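Local coordinates for genome polyprotein (Chicken sicinivirus JSY, PDB 6QWT), which probably copies the viral RNA genome, being the 3Dpol RNA-dependent RNA polymerase piece of the sicinivirus polyprotein, at residues A[19-24]-A[34-39]; A[75-80]-A[307-312]. One frame throughout, in Å; residues are numbered along the deposited sequence.

Contact 1. Residues A[19-24]-A[34-39]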
ATOM      1  N   SER A  19     -14.920   5.151 -16.396  1.00 29.05           N
ATOM      2  CA  SER A  19     -14.658   4.045 -15.488  1.00 27.76           C
ATOM      3  C   SER A  19     -14.836   2.710 -16.197  1.00 29.01           C
ATOM      4  O   SER A  19     -15.722   2.550 -17.040  1.00 26.72           O
ATOM      5  CB  SER A  19     -15.588   4.118 -14.275  1.00 29.98           C
ATOM      6  OG  SER A  19     -15.418   2.992 -13.427  1.00 30.23           O
ATOM      7  N   LYS A  20     -13.973   1.752 -15.852  1.00 31.03           N
ATOM      8  CA  LYS A  20     -14.120   0.378 -16.314  1.00 30.92           C
ATOM      9  C   LYS A  20     -15.102  -0.423 -15.470  1.00 31.02           C
ATOM     10  O   LYS A  20     -15.413  -1.565 -15.827  1.00 24.36           O
ATOM     11  CB  LYS A  20     -12.760  -0.326 -16.320  1.00 31.76           C
ATOM     12  CG  LYS A  20     -11.658   0.458 -17.006  1.00 37.17           C
ATOM     13  CD  LYS A  20     -11.135  -0.269 -18.234  1.00 44.65           C
ATOM     14  CE  LYS A  20      -9.796   0.300 -18.680  1.00 55.76           C
ATOM     15  NZ  LYS A  20      -8.729   0.090 -17.660  1.00 54.77           N
ATOM     16  N   LEU A  21     -15.590   0.145 -14.369  1.00 27.83           N
ATOM     17  CA  LEU A  21     -16.508  -0.559 -13.485  1.00 28.30           C
ATOM     18  C   LEU A  21     -17.932  -0.393 -13.997  1.00 29.79           C
ATOM     19  O   LEU A  21     -18.429   0.733 -14.122  1.00 33.15           O
ATOM     20  CB  LEU A  21     -16.382  -0.031 -12.058  1.00 24.44           C
ATOM     21  CG  LEU A  21     -15.123  -0.432 -11.288  1.00 28.31           C
ATOM     22  CD1 LEU A  21     -14.934   0.447 -10.058  1.00 25.77           C
ATOM     23  CD2 LEU A  21     -15.189  -1.900 -10.898  1.00 26.25           C
ATOM     24  N   VAL A  22     -18.587  -1.513 -14.300  1.00 26.73           N
ATOM     25  CA  VAL A  22     -19.968  -1.519 -14.757  1.00 24.67           C
ATOM     26  C   VAL A  22     -20.774  -2.433 -13.844  1.00 27.51           C
ATOM     27  O   VAL A  22     -20.232  -3.304 -13.161  1.00 24.18           O
ATOM     28  CB  VAL A  22     -20.092  -1.965 -16.229  1.00 29.21           C
ATOM     29  CG1 VAL A  22     -19.293  -1.030 -17.136  1.00 27.02           C
ATOM     30  CG2 VAL A  22     -19.614  -3.394 -16.392  1.00 26.56           C
ATOM     31  N   LYS A  23     -22.088  -2.210 -13.827  1.00 27.58           N
ATOM     32  CA  LYS A  23     -22.967  -2.986 -12.962  1.00 25.97           C
ATOM     33  C   LYS A  23     -22.903  -4.468 -13.316  1.00 27.45           C
ATOM     34  O   LYS A  23     -22.915  -4.847 -14.491  1.00 29.58           O
ATOM     35  CB  LYS A  23     -24.401  -2.477 -13.072  1.00 23.88           C
ATOM     36  CG  LYS A  23     -24.587  -1.061 -12.546  1.00 29.77           C
ATOM     37  CD  LYS A  23     -26.039  -0.619 -12.648  1.00 33.93           C
ATOM     38  CE  LYS A  23     -26.237   0.769 -12.063  1.00 38.02           C
ATOM     39  NZ  LYS A  23     -27.642   1.235 -12.230  1.00 45.50           N
ATOM     40  N   SER A  24     -22.821  -5.301 -12.288  1.00 25.55           N
ATOM     41  CA  SER A  24     -22.698  -6.743 -12.435  1.00 26.79           C
ATOM     42  C   SER A  24     -24.073  -7.393 -12.407  1.00 19.88           C
ATOM     43  O   SER A  24     -25.072  -6.758 -12.062  1.00 22.13           O
ATOM     44  CB  SER A  24     -21.805  -7.291 -11.323  1.00 25.76           C
ATOM     45  OG  SER A  24     -22.558  -7.578 -10.156  1.00 23.41           O
ATOM     46  N   LYS A  34     -21.791   2.177  -2.268  1.00 26.56           N
ATOM     47  CA  LYS A  34     -20.553   2.505  -2.955  1.00 25.57           C
ATOM     48  C   LYS A  34     -20.811   2.571  -4.452  1.00 28.26           C
ATOM     49  O   LYS A  34     -21.672   1.862  -4.979  1.00 27.51           O
ATOM     50  CB  LYS A  34     -19.451   1.476  -2.674  1.00 26.51           C
ATOM     51  CG  LYS A  34     -18.746   1.640  -1.338  1.00 28.72           C
ATOM     52  CD  LYS A  34     -18.001   0.365  -0.968  1.00 33.95           C
ATOM     53  CE  LYS A  34     -16.731   0.658  -0.189  1.00 40.19           C
ATOM     54  NZ  LYS A  34     -15.979  -0.595   0.104  1.00 45.10           N
ATOM     55  N   GLU A  35     -20.050   3.422  -5.128  1.00 25.10           N
ATOM     56  CA  GLU A  35     -20.137   3.614  -6.566  1.00 27.66           C
ATOM     57  C   GLU A  35     -18.741   3.898  -7.096  1.00 25.99           C
ATOM     58  O   GLU A  35     -17.843   4.261  -6.329  1.00 21.59           O
ATOM     59  CB  GLU A  35     -21.087   4.767  -6.923  1.00 26.74           C
ATOM     60  CG  GLU A  35     -22.560   4.449  -6.721  1.00 31.70           C
ATOM     61  CD  GLU A  35     -23.457   5.633  -7.028  1.00 39.33           C
ATOM     62  OE1 GLU A  35     -22.982   6.587  -7.678  1.00 38.20           O
ATOM     63  OE2 GLU A  35     -24.636   5.611  -6.616  1.00 42.38           O
ATOM     64  N   PRO A  36     -18.519   3.722  -8.402  1.00 22.49           N
ATOM     65  CA  PRO A  36     -17.207   4.054  -8.973  1.00 25.12           C
ATOM     66  C   PRO A  36     -16.848   5.515  -8.742  1.00 26.33           C
ATOM     67  O   PRO A  36     -17.698   6.402  -8.826  1.00 21.96           O
ATOM     68  CB  PRO A  36     -17.383   3.748 -10.464  1.00 27.09           C
ATOM     69  CG  PRO A  36     -18.462   2.714 -10.505  1.00 25.09           C
ATOM     70  CD  PRO A  36     -19.403   3.083  -9.393  1.00 23.79           C
ATOM     71  N   ALA A  37     -15.571   5.752  -8.443  1.00 25.19           N
ATOM     72  CA  ALA A  37     -15.097   7.098  -8.155  1.00 26.87           C
ATOM     73  C   ALA A  37     -15.312   8.022  -9.348  1.00 23.44           C
ATOM     74  O   ALA A  37     -15.345   7.588 -10.504  1.00 20.67           O
ATOM     75  CB  ALA A  37     -13.613   7.079  -7.787  1.00 21.98           C
ATOM     76  N   VAL A  38     -15.456   9.311  -9.051  1.00 22.96           N
ATOM     77  CA  VAL A  38     -15.588  10.325 -10.089  1.00 23.17           C
ATOM     78  C   VAL A  38     -14.278  10.411 -10.865  1.00 23.04           C
ATOM     79  O   VAL A  38     -13.215  10.681 -10.296  1.00 20.94           O
ATOM     80  CB  VAL A  38     -15.968  11.681  -9.482  1.00 23.34           C
ATOM     81  CG1 VAL A  38     -15.931  12.774 -10.544  1.00 21.04           C
ATOM     82  CG2 VAL A  38     -17.336  11.605  -8.833  1.00 22.66           C
ATOM     83  N   LEU A  39     -14.343  10.180 -12.174  1.00 20.66           N
ATOM     84  CA  LEU A  39     -13.171  10.344 -13.022  1.00 24.89           C
ATOM     85  C   LEU A  39     -13.264  11.536 -13.961  1.00 25.47           C
ATOM     86  O   LEU A  39     -12.223  12.062 -14.364  1.00 22.75           O
ATOM     87  CB  LEU A  39     -12.919   9.069 -13.843  1.00 23.54           C
ATOM     88  CG  LEU A  39     -12.758   7.769 -13.043  1.00 24.31           C
ATOM     89  CD1 LEU A  39     -12.548   6.584 -13.970  1.00 25.98           C
ATOM     90  CD2 LEU A  39     -11.615   7.866 -12.034  1.00 22.62           C
TER
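Ser-19 lies across from Leu-39 (CA to CA 6.9 Å) and Leu-21 across from Pro-36 (CA to CA 6.5 Å), so the two short pieces pass in opposite senses, too far apart to pair as a sheet and without a hydrogen bond between them. Pro-36 is the middle of the contact: its CG lies 3.8 Å from Leu-21 CB, while its CB meets Ser-19 OG at 3.6 Å. At the other end Leu-39 extends a single methyl, CD1, to the backbone of Ser-19, 3.6 Å from CA. OG of Ser-19 stands opposite the backbone N about the first torsion (chi1 176°), which places it where it accepts from Leu-21 N at 3.0 Å and 160°, closing an ST turn. The same OG bonds to Asp-159 OD2, and Asp-159 OD1 takes Lys-20 N. The strands within the segments pair with other strands: 22-23 with 411-412, and 34-36 with 161-163, while Trp-411 and Leu-161 both touch Pro-36. The 183 Å² buried is therefore van der Waals packing, and the turn is held by its own Leu-21 N to Ser-19 OG bond and by the two bonds to Asp-159.

Contact 2. Residues A[75-80]-A[307-312]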
ATOM      1  N   LYS A  75      17.128   6.406  14.999  1.00 17.55           N
ATOM      2  CA  LYS A  75      18.064   5.503  15.659  1.00 22.92           C
ATOM      3  C   LYS A  75      17.334   4.378  16.381  1.00 22.04           C
ATOM      4  O   LYS A  75      17.766   3.221  16.336  1.00 21.25           O
ATOM      5  CB  LYS A  75      18.942   6.286  16.637  1.00 20.14           C
ATOM      6  CG  LYS A  75      19.735   7.411  15.991  1.00 27.22           C
ATOM      7  CD  LYS A  75      20.676   6.873  14.926  1.00 25.96           C
ATOM      8  CE  LYS A  75      21.430   7.994  14.234  1.00 29.66           C
ATOM      9  NZ  LYS A  75      22.415   7.457  13.255  1.00 35.95           N
ATOM     10  N   LEU A  76      16.222   4.697  17.045  1.00 20.88           N
ATOM     11  CA  LEU A  76      15.474   3.679  17.777  1.00 21.98           C
ATOM     12  C   LEU A  76      14.944   2.602  16.839  1.00 20.00           C
ATOM     13  O   LEU A  76      15.076   1.403  17.113  1.00 19.81           O
ATOM     14  CB  LEU A  76      14.328   4.329  18.551  1.00 18.43           C
ATOM     15  CG  LEU A  76      13.480   3.374  19.392  1.00 22.86           C
ATOM     16  CD1 LEU A  76      14.354   2.620  20.389  1.00 20.00           C
ATOM     17  CD2 LEU A  76      12.376   4.138  20.103  1.00 19.35           C
ATOM     18  N   TYR A  77      14.345   3.011  15.718  1.00 23.58           N
ATOM     19  CA  TYR A  77      13.773   2.041  14.787  1.00 16.60           C
ATOM     20  C   TYR A  77      14.852   1.129  14.210  1.00 19.29           C
ATOM     21  O   TYR A  77      14.722  -0.099  14.243  1.00 18.34           O
ATOM     22  CB  TYR A  77      13.018   2.768  13.676  1.00 18.57           C
ATOM     23  CG  TYR A  77      12.551   1.850  12.569  1.00 21.15           C
ATOM     24  CD1 TYR A  77      11.520   0.947  12.783  1.00 17.66           C
ATOM     25  CD2 TYR A  77      13.149   1.882  11.314  1.00 17.88           C
ATOM     26  CE1 TYR A  77      11.093   0.100  11.784  1.00 16.25           C
ATOM     27  CE2 TYR A  77      12.727   1.035  10.304  1.00 21.48           C
ATOM     28  CZ  TYR A  77      11.696   0.147  10.547  1.00 21.18           C
ATOM     29  OH  TYR A  77      11.263  -0.706   9.557  1.00 21.02           O
ATOM     30  N   PHE A  78      15.934   1.711  13.691  1.00 17.85           N
ATOM     31  CA  PHE A  78      16.996   0.894  13.116  1.00 20.50           C
ATOM     32  C   PHE A  78      17.749   0.091  14.166  1.00 21.76           C
ATOM     33  O   PHE A  78      18.333  -0.945  13.830  1.00 20.00           O
ATOM     34  CB  PHE A  78      17.967   1.769  12.330  1.00 19.47           C
ATOM     35  CG  PHE A  78      17.476   2.115  10.957  1.00 22.94           C
ATOM     36  CD1 PHE A  78      17.653   1.234   9.903  1.00 22.71           C
ATOM     37  CD2 PHE A  78      16.818   3.311  10.726  1.00 19.75           C
ATOM     38  CE1 PHE A  78      17.193   1.549   8.639  1.00 25.47           C
ATOM     39  CE2 PHE A  78      16.356   3.633   9.469  1.00 20.78           C
ATOM     40  CZ  PHE A  78      16.547   2.753   8.422  1.00 20.95           C
ATOM     41  N   SER A  79      17.748   0.541  15.422  1.00 19.08           N
ATOM     42  CA  SER A  79      18.337  -0.260  16.490  1.00 26.65           C
ATOM     43  C   SER A  79      17.567  -1.562  16.672  1.00 21.42           C
ATOM     44  O   SER A  79      18.161  -2.642  16.780  1.00 23.56           O
ATOM     45  CB  SER A  79      18.365   0.539  17.794  1.00 23.32           C
ATOM     46  OG  SER A  79      18.815  -0.258  18.872  1.00 29.79           O
ATOM     47  N   ARG A  80      16.236  -1.477  16.700  1.00 18.50           N
ATOM     48  CA  ARG A  80      15.420  -2.676  16.837  1.00 21.27           C
ATOM     49  C   ARG A  80      15.497  -3.547  15.590  1.00 22.86           C
ATOM     50  O   ARG A  80      15.536  -4.779  15.692  1.00 24.14           O
ATOM     51  CB  ARG A  80      13.972  -2.298  17.134  1.00 21.02           C
ATOM     52  CG  ARG A  80      13.012  -3.462  16.985  1.00 26.89           C
ATOM     53  CD  ARG A  80      11.742  -3.241  17.771  1.00 31.62           C
ATOM     54  NE  ARG A  80      12.007  -2.947  19.176  1.00 31.36           N
ATOM     55  CZ  ARG A  80      11.062  -2.852  20.105  1.00 30.59           C
ATOM     56  NH1 ARG A  80       9.788  -3.034  19.774  1.00 25.44           N
ATOM     57  NH2 ARG A  80      11.386  -2.576  21.360  1.00 33.87           N
ATOM     58  N   VAL A 307       8.864   4.792   7.105  1.00 20.38           N
ATOM     59  CA  VAL A 307       8.475   6.172   7.402  1.00 20.56           C
ATOM     60  C   VAL A 307       7.429   6.201   8.510  1.00 18.13           C
ATOM     61  O   VAL A 307       7.523   6.983   9.464  1.00 19.06           O
ATOM     62  CB  VAL A 307       7.957   6.871   6.132  1.00 21.44           C
ATOM     63  CG1 VAL A 307       7.223   8.161   6.496  1.00 18.93           C
ATOM     64  CG2 VAL A 307       9.096   7.150   5.172  1.00 20.71           C
ATOM     65  N   ASN A 308       6.412   5.351   8.393  1.00 23.58           N
ATOM     66  CA  ASN A 308       5.355   5.317   9.396  1.00 22.40           C
ATOM     67  C   ASN A 308       5.901   4.921  10.765  1.00 22.33           C
ATOM     68  O   ASN A 308       5.554   5.536  11.779  1.00 22.36           O
ATOM     69  CB  ASN A 308       4.264   4.352   8.943  1.00 24.97           C
ATOM     70  CG  ASN A 308       2.904   4.729   9.461  1.00 28.22           C
ATOM     71  OD1 ASN A 308       2.782   5.450  10.451  1.00 26.72           O
ATOM     72  ND2 ASN A 308       1.864   4.279   8.768  1.00 28.68           N
ATOM     73  N   ASN A 309       6.754   3.893  10.812  1.00 21.93           N
ATOM     74  CA  ASN A 309       7.354   3.481  12.079  1.00 22.04           C
ATOM     75  C   ASN A 309       8.135   4.628  12.708  1.00 23.44           C
ATOM     76  O   ASN A 309       7.975   4.924  13.898  1.00 17.30           O
ATOM     77  CB  ASN A 309       8.264   2.270  11.864  1.00 16.27           C
ATOM     78  CG  ASN A 309       7.532   0.943  12.014  1.00 24.52           C
ATOM     79  OD1 ASN A 309       7.703   0.230  13.007  1.00 19.22           O
ATOM     80  ND2 ASN A 309       6.722   0.601  11.017  1.00 24.10           N
ATOM     81  N   ILE A 310       8.981   5.294  11.911  1.00 18.59           N
ATOM     82  CA  ILE A 310       9.803   6.390  12.421  1.00 21.47           C
ATOM     83  C   ILE A 310       8.923   7.515  12.953  1.00 22.86           C
ATOM     84  O   ILE A 310       9.163   8.058  14.040  1.00 22.08           O
ATOM     85  CB  ILE A 310      10.754   6.904  11.323  1.00 21.47           C
ATOM     86  CG1 ILE A 310      11.608   5.763  10.761  1.00 20.84           C
ATOM     87  CG2 ILE A 310      11.618   8.039  11.847  1.00 17.21           C
ATOM     88  CD1 ILE A 310      12.888   5.541  11.467  1.00 24.49           C
ATOM     89  N   SER A 311       7.896   7.887  12.189  1.00 21.41           N
ATOM     90  CA  SER A 311       7.041   9.003  12.582  1.00 22.36           C
ATOM     91  C   SER A 311       6.313   8.707  13.888  1.00 23.16           C
ATOM     92  O   SER A 311       6.285   9.542  14.798  1.00 22.34           O
ATOM     93  CB  SER A 311       6.052   9.314  11.459  1.00 18.83           C
ATOM     94  OG  SER A 311       6.743   9.562  10.249  1.00 22.30           O
ATOM     95  N   LEU A 312       5.723   7.511  14.000  1.00 22.86           N
ATOM     96  CA  LEU A 312       5.036   7.131  15.233  1.00 24.43           C
ATOM     97  C   LEU A 312       5.986   7.135  16.423  1.00 23.89           C
ATOM     98  O   LEU A 312       5.650   7.657  17.494  1.00 22.38           O
ATOM     99  CB  LEU A 312       4.395   5.754  15.075  1.00 19.86           C
ATOM    100  CG  LEU A 312       3.207   5.644  14.122  1.00 26.60           C
ATOM    101  CD1 LEU A 312       3.014   4.197  13.681  1.00 25.03           C
ATOM    102  CD2 LEU A 312       1.941   6.193  14.770  1.00 27.55           C
TER
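The ring of Tyr-77 carries the contact, meeting Asn-309 along its CD1-CE1 side and Ile-310 along its CD2 side. Asn-309 CB comes to 3.6 Å from Tyr-77 CE1, and the amide plane is turned 47° from the ring, an angle that rules out a parallel stack. Ile-310 arrives with its CD1 methyl, 3.5 Å from Tyr-77 CB and 3.7 Å from Tyr-77 CD2. That methyl also approaches Phe-78, at 4.4 Å from CE2. Within helix 70-81, Tyr-77 CD2 stands over one face of the Phe-78 ring, near the rim and 4.0 Å above its plane. Although the root of Ile-310 is not aimed at the other helix, CG1 lies opposite its carbonyl carbon (chi1 -55°) and the second torsion turns the methyl across the gap. Tyr-77 OH bonds to Tyr-204 O; Asn-309 ND2 bonds to Gly-205 O and, back within its own helix, to Ser-305 O.

The segment axes approach to 9.5 Å at 124° between directions. Tyr-77 touches Met-306, Asn-309, Ile-310 and Leu-313, and Ile-310 touches Leu-70, Ala-73, Val-74 and Tyr-77; this reciprocal i, i+3, i+4, i+7 pattern fits knobs-into-holes packing. Helix 298-316 matches the motif B helix of the polymerase palm. Here it is packed between helix 70-81, helix 243-256, which Val-307 touches, and strand 327-332, against which Asn-308, Asn-309 and Leu-312 rest.

How the contacts relate
Contacts 1 and 2 occur in series along the chain, the first closing before the second opens, and lie on opposite sides of the chain's centre. Their centres are 39 Å apart and their nearest atoms about 20 Å, so neither touches the other. Contact 1 is local, with nine residues between its segments, whereas contact 2 joins segments with 226 residues between them. The tie of contact 2 to the expected catalytic region runs through its helix: Asn-308, which does not itself touch 75-80, bonds through ND2 to Gly-333 O, in the turn between strands 327-332 and 335-340 that matches the palm's YGDD motif. Contact 1, 21 Å from the chain's centre, packs two N-terminal segments against strands 161-163 and 411-412 and the Asp-159 loop.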